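Local coordinates for GTP-binding protein (Pyrococcus horikoshii, PDB 1WXQ) that probably binds GTP through a P-loop G domain joined to a C-terminal TGS domain, its cellular role being unknown, at residues G67-P72 against P321-H326. Numbering follows the deposited sequence.
Sequences GLALIP and PVYPVH
The phenolic OH of Tyr-323 ends 3.5 Å from CB of Ala-69, a van der Waals touch on a methyl group at the interface between the G domain and a four-stranded mixed sheet, order 2-1-4-3, consistent with the beta-grasp of a TGS domain. Ala-69 sits on strand 68-77, inside the P-loop GTPase sheet, while Tyr-323 belongs to strand 319-325, which pairs with 343-346 and 388-394 in that sheet. The strands share no backbone pairing; two i, i+2 side chains from each make the contact. The tyrosine approaches end-on, its CZ-OH bond aimed almost straight at the methyl, at about 177° at OH. With CG anti to its own carbonyl carbon, the ring is carried across to the G domain, although the CB of Tyr-323 does not itself point there. The ring also meets His-48 with planes at about 45°, and touches Pro-49 and Val-342; His-48 packs on Ala-69 as well. The second touch is purely apolar. Ile-71 crosses Pro-321 at about a right angle, extended about CB-CG1, which carries CD1 out to the ring. Leu-344 of the neighbouring strand 343-346 packs on Ile-71 too, and Phe-386 on Pro-321. All four touching residues are buried, yet the two segments bury only 107 Å² between them. At the apolar end, the delta methyl CD1 of Ile-71 lies 4.0 Å from CB of Pro-321 and 4.2 Å from that ring's CG.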
ATOM      1  N   GLY A  67      -4.736 -13.207  19.142  1.00 47.98           N
ATOM      2  CA  GLY A  67      -5.993 -12.743  18.581  1.00 45.21           C
ATOM      3  C   GLY A  67      -5.830 -11.745  17.453  1.00 43.58           C
ATOM      4  O   GLY A  67      -6.778 -11.044  17.097  1.00 43.52           O
ATOM      5  N   LEU A  68      -4.630 -11.676  16.888  1.00 42.04           N
ATOM      6  CA  LEU A  68      -4.362 -10.758  15.792  1.00 41.25           C
ATOM      7  C   LEU A  68      -3.800 -11.492  14.584  1.00 40.63           C
ATOM      8  O   LEU A  68      -3.020 -12.440  14.724  1.00 40.70           O
ATOM      9  CB  LEU A  68      -3.374  -9.667  16.225  1.00 42.35           C
ATOM     10  CG  LEU A  68      -3.866  -8.563  17.173  1.00 41.23           C
ATOM     11  CD1 LEU A  68      -2.694  -7.671  17.555  1.00 38.84           C
ATOM     12  CD2 LEU A  68      -4.968  -7.745  16.504  1.00 39.45           C
ATOM     13  N   ALA A  69      -4.199 -11.044  13.398  1.00 39.03           N
ATOM     14  CA  ALA A  69      -3.730 -11.642  12.158  1.00 37.62           C
ATOM     15  C   ALA A  69      -2.535 -10.872  11.593  1.00 36.86           C
ATOM     16  O   ALA A  69      -2.611  -9.659  11.367  1.00 36.14           O
ATOM     17  CB  ALA A  69      -4.861 -11.665  11.139  1.00 37.86           C
ATOM     18  N   LEU A  70      -1.424 -11.571  11.388  1.00 36.27           N
ATOM     19  CA  LEU A  70      -0.245 -10.946  10.809  1.00 35.77           C
ATOM     20  C   LEU A  70      -0.064 -11.489   9.383  1.00 35.84           C
ATOM     21  O   LEU A  70       0.563 -12.524   9.165  1.00 36.84           O
ATOM     22  CB  LEU A  70       0.994 -11.226  11.666  1.00 35.56           C
ATOM     23  CG  LEU A  70       1.146 -10.381  12.936  1.00 35.97           C
ATOM     24  CD1 LEU A  70       0.090 -10.762  13.967  1.00 39.26           C
ATOM     25  CD2 LEU A  70       2.536 -10.587  13.508  1.00 36.29           C
ATOM     26  N   ILE A  71      -0.645 -10.776   8.423  1.00 35.58           N
ATOM     27  CA  ILE A  71      -0.610 -11.139   7.012  1.00 33.38           C
ATOM     28  C   ILE A  71       0.623 -10.532   6.351  1.00 31.69           C
ATOM     29  O   ILE A  71       0.806  -9.324   6.384  1.00 29.83           O
ATOM     30  CB  ILE A  71      -1.868 -10.591   6.317  1.00 33.47           C
ATOM     31  CG1 ILE A  71      -3.066 -10.710   7.266  1.00 32.55           C
ATOM     32  CG2 ILE A  71      -2.124 -11.339   5.020  1.00 37.40           C
ATOM     33  CD1 ILE A  71      -4.313  -9.979   6.804  1.00 31.08           C
ATOM     34  N   PRO A  72       1.485 -11.364   5.737  1.00 30.47           N
ATOM     35  CA  PRO A  72       2.708 -10.889   5.067  1.00 29.61           C
ATOM     36  C   PRO A  72       2.493 -10.005   3.833  1.00 29.81           C
ATOM     37  O   PRO A  72       1.520 -10.167   3.104  1.00 28.27           O
ATOM     38  CB  PRO A  72       3.456 -12.188   4.743  1.00 28.52           C
ATOM     39  CG  PRO A  72       2.359 -13.168   4.549  1.00 28.99           C
ATOM     40  CD  PRO A  72       1.411 -12.836   5.697  1.00 29.64           C
ATOM     41  N   PRO A 321      -9.141  -8.275   4.728  1.00 26.59           N
ATOM     42  CA  PRO A 321      -8.778  -9.692   4.895  1.00 25.88           C
ATOM     43  C   PRO A 321     -10.002 -10.598   4.637  1.00 26.85           C
ATOM     44  O   PRO A 321     -11.124 -10.254   4.997  1.00 28.94           O
ATOM     45  CB  PRO A 321      -8.302  -9.775   6.355  1.00 22.56           C
ATOM     46  CG  PRO A 321      -8.151  -8.328   6.802  1.00 28.85           C
ATOM     47  CD  PRO A 321      -9.225  -7.603   6.033  1.00 27.88           C
ATOM     48  N   VAL A 322      -9.778 -11.749   4.011  1.00 26.68           N
ATOM     49  CA  VAL A 322     -10.853 -12.686   3.696  1.00 27.60           C
ATOM     50  C   VAL A 322     -10.315 -14.118   3.757  1.00 28.09           C
ATOM     51  O   VAL A 322      -9.235 -14.401   3.248  1.00 28.80           O
ATOM     52  CB  VAL A 322     -11.425 -12.387   2.286  1.00 27.96           C
ATOM     53  CG1 VAL A 322     -12.364 -13.498   1.838  1.00 31.39           C
ATOM     54  CG2 VAL A 322     -12.152 -11.055   2.302  1.00 22.85           C
ATOM     55  N   TYR A 323     -11.071 -15.019   4.373  1.00 28.51           N
ATOM     56  CA  TYR A 323     -10.635 -16.412   4.530  1.00 30.21           C
ATOM     57  C   TYR A 323     -11.542 -17.456   3.899  1.00 30.10           C
ATOM     58  O   TYR A 323     -12.697 -17.591   4.296  1.00 27.47           O
ATOM     59  CB  TYR A 323     -10.511 -16.768   6.015  1.00 30.37           C
ATOM     60  CG  TYR A 323      -9.559 -15.905   6.810  1.00 31.57           C
ATOM     61  CD1 TYR A 323      -9.888 -14.595   7.159  1.00 30.00           C
ATOM     62  CD2 TYR A 323      -8.347 -16.424   7.263  1.00 30.63           C
ATOM     63  CE1 TYR A 323      -9.035 -13.827   7.951  1.00 30.32           C
ATOM     64  CE2 TYR A 323      -7.490 -15.665   8.055  1.00 30.97           C
ATOM     65  CZ  TYR A 323      -7.838 -14.373   8.399  1.00 27.32           C
ATOM     66  OH  TYR A 323      -6.995 -13.647   9.215  1.00 25.91           O
ATOM     67  N   PRO A 324     -11.023 -18.218   2.919  1.00 32.96           N
ATOM     68  CA  PRO A 324     -11.783 -19.266   2.231  1.00 33.70           C
ATOM     69  C   PRO A 324     -11.631 -20.601   2.947  1.00 35.79           C
ATOM     70  O   PRO A 324     -10.519 -21.014   3.289  1.00 35.16           O
ATOM     71  CB  PRO A 324     -11.148 -19.296   0.856  1.00 32.26           C
ATOM     72  CG  PRO A 324      -9.723 -19.090   1.180  1.00 33.93           C
ATOM     73  CD  PRO A 324      -9.772 -17.941   2.191  1.00 34.17           C
ATOM     74  N   VAL A 325     -12.758 -21.270   3.157  1.00 38.57           N
ATOM     75  CA  VAL A 325     -12.781 -22.562   3.826  1.00 40.76           C
ATOM     76  C   VAL A 325     -13.409 -23.632   2.938  1.00 44.35           C
ATOM     77  O   VAL A 325     -13.898 -23.343   1.840  1.00 43.92           O
ATOM     78  CB  VAL A 325     -13.590 -22.489   5.143  1.00 40.49           C
ATOM     79  CG1 VAL A 325     -12.867 -21.600   6.151  1.00 41.41           C
ATOM     80  CG2 VAL A 325     -14.987 -21.951   4.865  1.00 36.40           C
ATOM     81  N   HIS A 326     -13.395 -24.868   3.433  1.00 47.34           N
ATOM     82  CA  HIS A 326     -13.964 -26.004   2.718  1.00 50.47           C
ATOM     83  C   HIS A 326     -15.262 -26.341   3.454  1.00 50.74           C
ATOM     84  O   HIS A 326     -16.242 -26.785   2.869  1.00 51.46           O
ATOM     85  CB  HIS A 326     -12.924 -27.119   2.595  1.00 52.27           C
ATOM     86  CG  HIS A 326     -13.326 -28.235   1.678  1.00 56.30           C
ATOM     87  ND1 HIS A 326     -12.644 -29.434   1.625  1.00 59.21           N
ATOM     88  CD2 HIS A 326     -14.314 -28.323   0.757  1.00 59.17           C
ATOM     89  CE1 HIS A 326     -13.196 -30.211   0.711  1.00 61.34           C
ATOM     90  NE2 HIS A 326     -14.211 -29.560   0.168  1.00 63.74           N
TER